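Long-range contact in regulatory Subunit of Protein Kinase A (cAMP-dependent) from Euglena gracilis (Euglena gracilis, PDB 6RSX), which binds cyclic AMP in two tandem domains and, as a regulatory subunit, probably holds the catalytic subunit of protein kinase A in check: residues A[52-63]-A[136-147]. Numbering follows the deposited sequence. Where two conformers were deposited one is given.
Sequences SLEVVYSSMFEK and LWALDRDTFRRI
Phe-61 and Ala-138 form an antiparallel hydrogen-bonded pair: Phe-61 N gives to Ala-138 O at 3.0 Å, Ala-138 N to Phe-61 O at 2.7 Å, each donor in the carbonyl plane. Lys-63 and Leu-136 repeat the pairing. Over these bonds, chi1 of 55° turns the Phe-61 ring back across the strand; Ala-138 CB, small enough to fit beneath, lies over one face toward the rim, 3.9 Å from the ring centroid, a CH-pi contact. A leucine here, without the flat ring, would probably leave the Ala-138 methyl less well packed. Around the non-hydrogen-bonded pair, Glu-62 lays CG on the six-membered ring of Trp-137, 3.4 Å from CH2, while Trp-137 NE1 hydrogen-bonds to Glu-85 OE2.

Such pairing puts the domain's first strand at the edge of one sheet of the cyclic nucleotide-binding beta-roll, beside its last; helix 52-59 leads into the first and helix 141-147 follows the last, running nearly antiparallel (167°). Unbranched Met-60 brings CG to 3.5 Å from Leu-139 CD2. Branched side chains suit the helix interface: Val-55 CG1, anti to its backbone nitrogen (chi1 173°), meets Thr-143 CG2 and Ile-147 CG2.

Asp-140, the N-cap of helix 141-147, accepts at OD1 from Thr-143 N at 2.8 Å and from Thr-143 OG1; one water joins Ser-52 OG to Ile-147 O.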
ATOM      1  N   SER A  52       7.760  14.802  12.502  1.00 54.35           N
ATOM      2  CA  SER A  52       6.387  14.324  12.595  1.00 45.56           C
ATOM      3  C   SER A  52       6.308  13.039  13.411  1.00 48.04           C
ATOM      4  O   SER A  52       5.348  12.831  14.159  1.00 45.20           O
ATOM      5  CB  SER A  52       5.816  14.121  11.195  1.00 56.95           C
ATOM      6  OG  SER A  52       5.568  15.372  10.583  1.00 57.81           O
ATOM      7  N   LEU A  53       7.307  12.156  13.277  1.00 48.57           N
ATOM      8  CA  LEU A  53       7.287  10.925  14.062  1.00 43.69           C
ATOM      9  C   LEU A  53       7.327  11.236  15.546  1.00 45.60           C
ATOM     10  O   LEU A  53       6.628  10.599  16.343  1.00 43.10           O
ATOM     11  CB  LEU A  53       8.451  10.011  13.664  1.00 48.92           C
ATOM     12  CG  LEU A  53       8.269   9.338  12.308  1.00 54.34           C
ATOM     13  CD1 LEU A  53       9.403   8.378  12.066  1.00 55.04           C
ATOM     14  CD2 LEU A  53       6.958   8.607  12.269  1.00 47.36           C
ATOM     15  N   GLU A  54       8.104  12.252  15.934  1.00 47.50           N
ATOM     16  CA  GLU A  54       8.103  12.677  17.326  1.00 47.14           C
ATOM     17  C   GLU A  54       6.703  13.078  17.770  1.00 41.77           C
ATOM     18  O   GLU A  54       6.309  12.837  18.920  1.00 45.61           O
ATOM     19  CB  GLU A  54       9.081  13.841  17.520  1.00 62.76           C
ATOM     20  CG  GLU A  54       9.964  13.751  18.763  1.00 66.58           C
ATOM     21  CD  GLU A  54       9.282  14.231  20.031  1.00 73.49           C
ATOM     22  OE1 GLU A  54       8.172  14.812  19.949  1.00 77.73           O
ATOM     23  OE2 GLU A  54       9.863  14.027  21.123  1.00 81.83           O
ATOM     24  N   VAL A  55       5.937  13.718  16.880  1.00 44.04           N
ATOM     25  CA  VAL A  55       4.566  14.075  17.235  1.00 41.65           C
ATOM     26  C   VAL A  55       3.722  12.818  17.410  1.00 39.72           C
ATOM     27  O   VAL A  55       2.941  12.700  18.362  1.00 38.38           O
ATOM     28  CB  VAL A  55       3.963  15.010  16.175  1.00 46.18           C
ATOM     29  CG1 VAL A  55       2.500  15.241  16.462  1.00 43.28           C
ATOM     30  CG2 VAL A  55       4.720  16.324  16.132  1.00 48.83           C
ATOM     31  N   VAL A  56       3.865  11.863  16.490  1.00 42.34           N
ATOM     32  CA  VAL A  56       3.125  10.613  16.606  1.00 38.38           C
ATOM     33  C   VAL A  56       3.447   9.930  17.928  1.00 35.86           C
ATOM     34  O   VAL A  56       2.549   9.538  18.671  1.00 36.03           O
ATOM     35  CB  VAL A  56       3.430   9.701  15.408  1.00 39.33           C
ATOM     36  CG1 VAL A  56       2.781   8.326  15.614  1.00 38.93           C
ATOM     37  CG2 VAL A  56       2.951  10.333  14.132  1.00 39.16           C
ATOM     38  N   TYR A  57       4.745   9.799  18.260  1.00 36.53           N
ATOM     39  CA  TYR A  57       5.101   9.018  19.433  1.00 39.84           C
ATOM     40  C   TYR A  57       4.674   9.677  20.727  1.00 38.89           C
ATOM     41  O   TYR A  57       4.548   8.982  21.745  1.00 41.37           O
ATOM     42  CB  TYR A  57       6.600   8.761  19.496  1.00 42.00           C
ATOM     43  CG  TYR A  57       7.109   7.945  18.346  1.00 40.23           C
ATOM     44  CD1 TYR A  57       6.412   6.829  17.894  1.00 38.38           C
ATOM     45  CD2 TYR A  57       8.279   8.305  17.696  1.00 46.08           C
ATOM     46  CE1 TYR A  57       6.905   6.065  16.816  1.00 44.91           C
ATOM     47  CE2 TYR A  57       8.777   7.543  16.623  1.00 48.23           C
ATOM     48  CZ  TYR A  57       8.083   6.440  16.193  1.00 47.06           C
ATOM     49  OH  TYR A  57       8.584   5.703  15.134  1.00 54.92           O
ATOM     50  N   SER A  58       4.487  10.998  20.733  1.00 40.46           N
ATOM     51  CA  SER A  58       4.015  11.656  21.937  1.00 37.35           C
ATOM     52  C   SER A  58       2.497  11.824  21.982  1.00 40.10           C
ATOM     53  O   SER A  58       1.947  12.002  23.076  1.00 40.36           O
ATOM     54  CB  SER A  58       4.700  13.033  22.092  1.00 44.92           C
ATOM     55  OG  SER A  58       4.268  13.965  21.109  1.00 47.25           O
ATOM     56  N   SER A  59       1.815  11.746  20.833  1.00 37.41           N
ATOM     57  CA  SER A  59       0.389  12.033  20.726  1.00 36.89           C
ATOM     58  C   SER A  59      -0.504  10.801  20.648  1.00 36.35           C
ATOM     59  O   SER A  59      -1.654  10.867  21.096  1.00 38.03           O
ATOM     60  CB  SER A  59       0.110  12.895  19.479  1.00 38.89           C
ATOM     61  OG  SER A  59       0.769  14.161  19.561  1.00 44.24           O
ATOM     62  N   MET A  60      -0.054   9.689  20.050  1.00 36.41           N
ATOM     63  CA  MET A  60      -0.989   8.576  19.891  1.00 32.37           C
ATOM     64  C   MET A  60      -1.452   8.059  21.246  1.00 30.91           C
ATOM     65  O   MET A  60      -0.692   8.038  22.223  1.00 35.28           O
ATOM     66  CB  MET A  60      -0.350   7.438  19.078  1.00 34.70           C
ATOM     67  CG  MET A  60      -0.554   7.634  17.625  1.00 39.96           C
ATOM     68  SD  MET A  60      -0.032   6.211  16.668  1.00 41.23           S
ATOM     69  CE  MET A  60      -1.522   6.005  15.680  1.00 48.03           C
ATOM     70  N   PHE A  61      -2.710   7.646  21.317  1.00 31.51           N
ATOM     71  CA  PHE A  61      -3.285   7.122  22.543  1.00 34.01           C
ATOM     72  C   PHE A  61      -3.975   5.775  22.303  1.00 35.76           C
ATOM     73  O   PHE A  61      -4.386   5.440  21.183  1.00 32.45           O
ATOM     74  CB  PHE A  61      -4.289   8.114  23.165  1.00 34.34           C
ATOM     75  CG  PHE A  61      -5.400   8.561  22.237  1.00 32.04           C
ATOM     76  CD1 PHE A  61      -5.194   9.589  21.314  1.00 37.44           C
ATOM     77  CD2 PHE A  61      -6.644   7.978  22.312  1.00 37.74           C
ATOM     78  CE1 PHE A  61      -6.244  10.027  20.462  1.00 37.12           C
ATOM     79  CE2 PHE A  61      -7.700   8.406  21.474  1.00 43.93           C
ATOM     80  CZ  PHE A  61      -7.494   9.431  20.562  1.00 35.66           C
ATOM     81  N   GLU A  62      -4.130   5.027  23.396  1.00 37.30           N
ATOM     82  CA  GLU A  62      -4.671   3.659  23.342  1.00 36.82           C
ATOM     83  C   GLU A  62      -6.191   3.686  23.380  1.00 39.57           C
ATOM     84  O   GLU A  62      -6.809   4.502  24.083  1.00 37.22           O
ATOM     85  CB  GLU A  62      -4.171   2.831  24.528  1.00 45.05           C
ATOM     86  CG  GLU A  62      -2.688   2.669  24.594  1.00 45.76           C
ATOM     87  CD  GLU A  62      -2.238   1.886  25.831  1.00 55.40           C
ATOM     88  OE1 GLU A  62      -1.388   2.406  26.587  1.00 62.16           O
ATOM     89  OE2 GLU A  62      -2.742   0.759  26.048  1.00 49.80           O
ATOM     90  N   LYS A  63      -6.797   2.805  22.603  1.00 33.75           N
ATOM     91  CA  LYS A  63      -8.229   2.551  22.657  1.00 33.09           C
ATOM     92  C   LYS A  63      -8.408   1.045  22.573  1.00 37.52           C
ATOM     93  O   LYS A  63      -7.696   0.405  21.813  1.00 35.90           O
ATOM     94  CB  LYS A  63      -8.969   3.158  21.487  1.00 34.31           C
ATOM     95  CG  LYS A  63     -10.480   3.139  21.659  1.00 45.31           C
ATOM     96  CD  LYS A  63     -11.182   3.953  20.546  1.00 56.39           C
ATOM     97  CE  LYS A  63     -11.915   5.198  21.095  1.00 55.52           C
ATOM     98  NZ  LYS A  63     -11.162   5.933  22.186  1.00 60.46           N
ATOM     99  N   LEU A 136      -6.027  -0.749  19.915  1.00 30.75           N
ATOM    100  CA  LEU A 136      -5.748   0.190  18.835  1.00 28.81           C
ATOM    101  C   LEU A 136      -4.854   1.306  19.370  1.00 30.94           C
ATOM    102  O   LEU A 136      -4.881   1.605  20.568  1.00 31.82           O
ATOM    103  CB  LEU A 136      -7.049   0.880  18.328  1.00 32.48           C
ATOM    104  CG  LEU A 136      -8.284   0.024  18.005  1.00 34.53           C
ATOM    105  CD1 LEU A 136      -9.587   0.793  18.043  1.00 37.60           C
ATOM    106  CD2 LEU A 136      -8.111  -0.488  16.613  1.00 34.53           C
ATOM    107  N   TRP A 137      -4.098   1.931  18.475  1.00 31.44           N
ATOM    108  CA  TRP A 137      -3.487   3.242  18.735  1.00 30.43           C
ATOM    109  C   TRP A 137      -4.205   4.278  17.883  1.00 27.57           C
ATOM    110  O   TRP A 137      -4.517   4.031  16.728  1.00 31.43           O
ATOM    111  CB  TRP A 137      -1.990   3.197  18.402  1.00 34.00           C
ATOM    112  CG  TRP A 137      -1.182   2.477  19.460  1.00 34.32           C
ATOM    113  CD1 TRP A 137      -0.668   1.179  19.413  1.00 36.40           C
ATOM    114  CD2 TRP A 137      -0.787   3.015  20.701  1.00 33.55           C
ATOM    115  NE1 TRP A 137       0.011   0.910  20.583  1.00 34.68           N
ATOM    116  CE2 TRP A 137      -0.038   2.024  21.383  1.00 37.27           C
ATOM    117  CE3 TRP A 137      -0.968   4.264  21.306  1.00 33.60           C
ATOM    118  CZ2 TRP A 137       0.509   2.249  22.648  1.00 36.04           C
ATOM    119  CZ3 TRP A 137      -0.434   4.482  22.558  1.00 41.34           C
ATOM    120  CH2 TRP A 137       0.300   3.494  23.219  1.00 36.78           C
ATOM    121  N   ALA A 138      -4.478   5.461  18.439  1.00 30.62           N
ATOM    122  CA  ALA A 138      -5.325   6.422  17.747  1.00 34.41           C
ATOM    123  C   ALA A 138      -4.665   7.795  17.737  1.00 32.30           C
ATOM    124  O   ALA A 138      -3.940   8.146  18.667  1.00 32.79           O
ATOM    125  CB  ALA A 138      -6.683   6.556  18.432  1.00 33.52           C
ATOM    126  N   LEU A 139      -4.874   8.523  16.641  1.00 29.91           N
ATOM    127  CA  LEU A 139      -4.561   9.951  16.535  1.00 32.55           C
ATOM    128  C   LEU A 139      -5.856  10.736  16.464  1.00 34.26           C
ATOM    129  O   LEU A 139      -6.777  10.371  15.721  1.00 32.05           O
ATOM    130  CB  LEU A 139      -3.755  10.275  15.275  1.00 39.49           C
ATOM    131  CG  LEU A 139      -2.291   9.858  15.169  1.00 47.11           C
ATOM    132  CD1 LEU A 139      -1.806  10.152  13.768  1.00 43.15           C
ATOM    133  CD2 LEU A 139      -1.539  10.697  16.191  1.00 42.48           C
ATOM    134  N   ASP A 140      -5.891  11.868  17.159  1.00 33.67           N
ATOM    135  CA  ASP A 140      -7.095  12.674  17.048  1.00 36.56           C
ATOM    136  C   ASP A 140      -7.072  13.521  15.772  1.00 33.21           C
ATOM    137  O   ASP A 140      -6.093  13.567  15.018  1.00 33.58           O
ATOM    138  CB  ASP A 140      -7.283  13.517  18.306  1.00 37.46           C
ATOM    139  CG  ASP A 140      -6.215  14.607  18.486  1.00 44.93           C
ATOM    140  OD1 ASP A 140      -5.514  14.999  17.531  1.00 42.17           O
ATOM    141  OD2 ASP A 140      -6.107  15.091  19.636  1.00 51.24           O
ATOM    142  N   ARG A 141      -8.189  14.234  15.537  1.00 36.04           N
ATOM    143  CA  ARG A 141      -8.352  14.901  14.252  1.00 36.48           C
ATOM    144  C   ARG A 141      -7.302  15.988  14.066  1.00 34.43           C
ATOM    145  O   ARG A 141      -6.716  16.121  12.984  1.00 32.57           O
ATOM    146  CB  ARG A 141      -9.765  15.494  14.144  1.00 42.01           C
ATOM    147  CG  ARG A 141     -10.010  16.204  12.841  1.00 45.67           C
ATOM    148  CD  ARG A 141     -11.427  16.790  12.771  1.00 49.25           C
ATOM    149  NE  ARG A 141     -11.556  17.577  11.552  1.00 67.46           N
ATOM    150  CZ  ARG A 141     -11.245  18.872  11.475  1.00 72.89           C
ATOM    151  NH1 ARG A 141     -10.810  19.514  12.556  1.00 65.33           N
ATOM    152  NH2 ARG A 141     -11.374  19.527  10.323  1.00 66.08           N
ATOM    153  N   ASP A 142      -7.091  16.816  15.099  1.00 38.20           N
ATOM    154  CA  ASP A 142      -6.144  17.924  14.962  1.00 38.97           C
ATOM    155  C   ASP A 142      -4.741  17.418  14.690  1.00 42.51           C
ATOM    156  O   ASP A 142      -4.016  17.992  13.863  1.00 41.09           O
ATOM    157  CB  ASP A 142      -6.151  18.789  16.223  1.00 40.71           C
ATOM    158  CG  ASP A 142      -7.423  19.597  16.354  1.00 60.22           C
ATOM    159  OD1 ASP A 142      -8.213  19.632  15.367  1.00 59.49           O
ATOM    160  OD2 ASP A 142      -7.633  20.174  17.444  1.00 68.28           O
ATOM    161  N   THR A 143      -4.344  16.319  15.357  1.00 36.50           N
ATOM    162  CA  THR A 143      -3.005  15.779  15.126  1.00 39.49           C
ATOM    163  C   THR A 143      -2.896  15.183  13.731  1.00 36.17           C
ATOM    164  O   THR A 143      -1.916  15.425  13.012  1.00 37.54           O
ATOM    165  CB  THR A 143      -2.652  14.732  16.185  1.00 39.37           C
ATOM    166  OG1 THR A 143      -2.817  15.310  17.479  1.00 40.17           O
ATOM    167  CG2 THR A 143      -1.210  14.279  16.018  1.00 42.88           C
ATOM    168  N   PHE A 144      -3.924  14.437  13.314  1.00 38.66           N
ATOM    169  CA  PHE A 144      -3.952  13.896  11.959  1.00 38.38           C
ATOM    170  C   PHE A 144      -3.791  15.011  10.933  1.00 41.32           C
ATOM    171  O   PHE A 144      -2.973  14.902  10.006  1.00 37.56           O
ATOM    172  CB  PHE A 144      -5.257  13.133  11.701  1.00 33.01           C
ATOM    173  CG  PHE A 144      -5.356  12.592  10.296  1.00 35.05           C
ATOM    174  CD1 PHE A 144      -5.843  13.373   9.258  1.00 36.14           C
ATOM    175  CD2 PHE A 144      -4.944  11.289  10.009  1.00 35.20           C
ATOM    176  CE1 PHE A 144      -5.939  12.908   7.965  1.00 38.55           C
ATOM    177  CE2 PHE A 144      -5.021  10.780   8.691  1.00 35.31           C
ATOM    178  CZ  PHE A 144      -5.507  11.594   7.651  1.00 34.58           C
ATOM    179  N   ARG A 145      -4.576  16.091  11.092  1.00 38.86           N
ATOM    180  CA  ARG A 145      -4.536  17.209  10.150  1.00 41.86           C
ATOM    181  C   ARG A 145      -3.154  17.843  10.085  1.00 41.84           C
ATOM    182  O   ARG A 145      -2.714  18.263   9.009  1.00 47.52           O
ATOM    183  CB  ARG A 145      -5.594  18.260  10.518  1.00 42.68           C
ATOM    184  CG  ARG A 145      -7.015  17.746  10.275  1.00 54.19           C
ATOM    185  CD  ARG A 145      -8.077  18.830  10.392  1.00 61.05           C
ATOM    186  NE  ARG A 145      -8.225  19.545   9.127  1.00 70.44           N
ATOM    187  CZ  ARG A 145      -8.946  19.109   8.096  1.00 72.31           C
ATOM    188  NH1 ARG A 145      -9.025  19.839   6.983  1.00 70.80           N
ATOM    189  NH2 ARG A 145      -9.597  17.949   8.173  1.00 63.40           N
ATOM    190  N   ARG A 146      -2.458  17.924  11.220  0.61 40.33           N
ATOM    191  CA  ARG A 146      -1.125  18.515  11.224  0.61 44.43           C
ATOM    192  C   ARG A 146      -0.122  17.688  10.430  0.61 42.90           C
ATOM    193  O   ARG A 146       0.626  18.241   9.613  0.61 42.89           O
ATOM    194  CB  ARG A 146      -0.628  18.694  12.656  0.61 43.56           C
ATOM    195  CG  ARG A 146      -1.369  19.780  13.400  0.61 48.61           C
ATOM    196  CD  ARG A 146      -0.422  20.568  14.271  0.61 51.93           C
ATOM    197  NE  ARG A 146       0.007  19.844  15.461  0.61 53.34           N
ATOM    198  CZ  ARG A 146       1.264  19.512  15.727  0.61 48.84           C
ATOM    199  NH1 ARG A 146       1.548  18.882  16.858  0.61 46.32           N
ATOM    200  NH2 ARG A 146       2.232  19.819  14.872  0.61 55.49           N
ATOM    201  N   ILE A 147      -0.073  16.372  10.651  1.00 41.22           N
ATOM    202  CA  ILE A 147       1.048  15.563  10.167  1.00 43.18           C
ATOM    203  C   ILE A 147       0.737  14.628   8.999  1.00 42.51           C
ATOM    204  O   ILE A 147       1.675  14.238   8.283  1.00 43.12           O
ATOM    205  CB  ILE A 147       1.678  14.759  11.315  1.00 44.50           C
ATOM    206  CG1 ILE A 147       0.728  13.662  11.756  1.00 48.83           C
ATOM    207  CG2 ILE A 147       2.048  15.674  12.489  1.00 50.67           C
ATOM    208  CD1 ILE A 147       1.384  12.719  12.722  1.00 54.70           C
TER
HETATM  209  O   HOH W   1       4.210  15.192   8.387  1.00 49.11           O
HETATM  210  O   HOH W   2      -3.561  12.413  18.864  1.00 40.64           O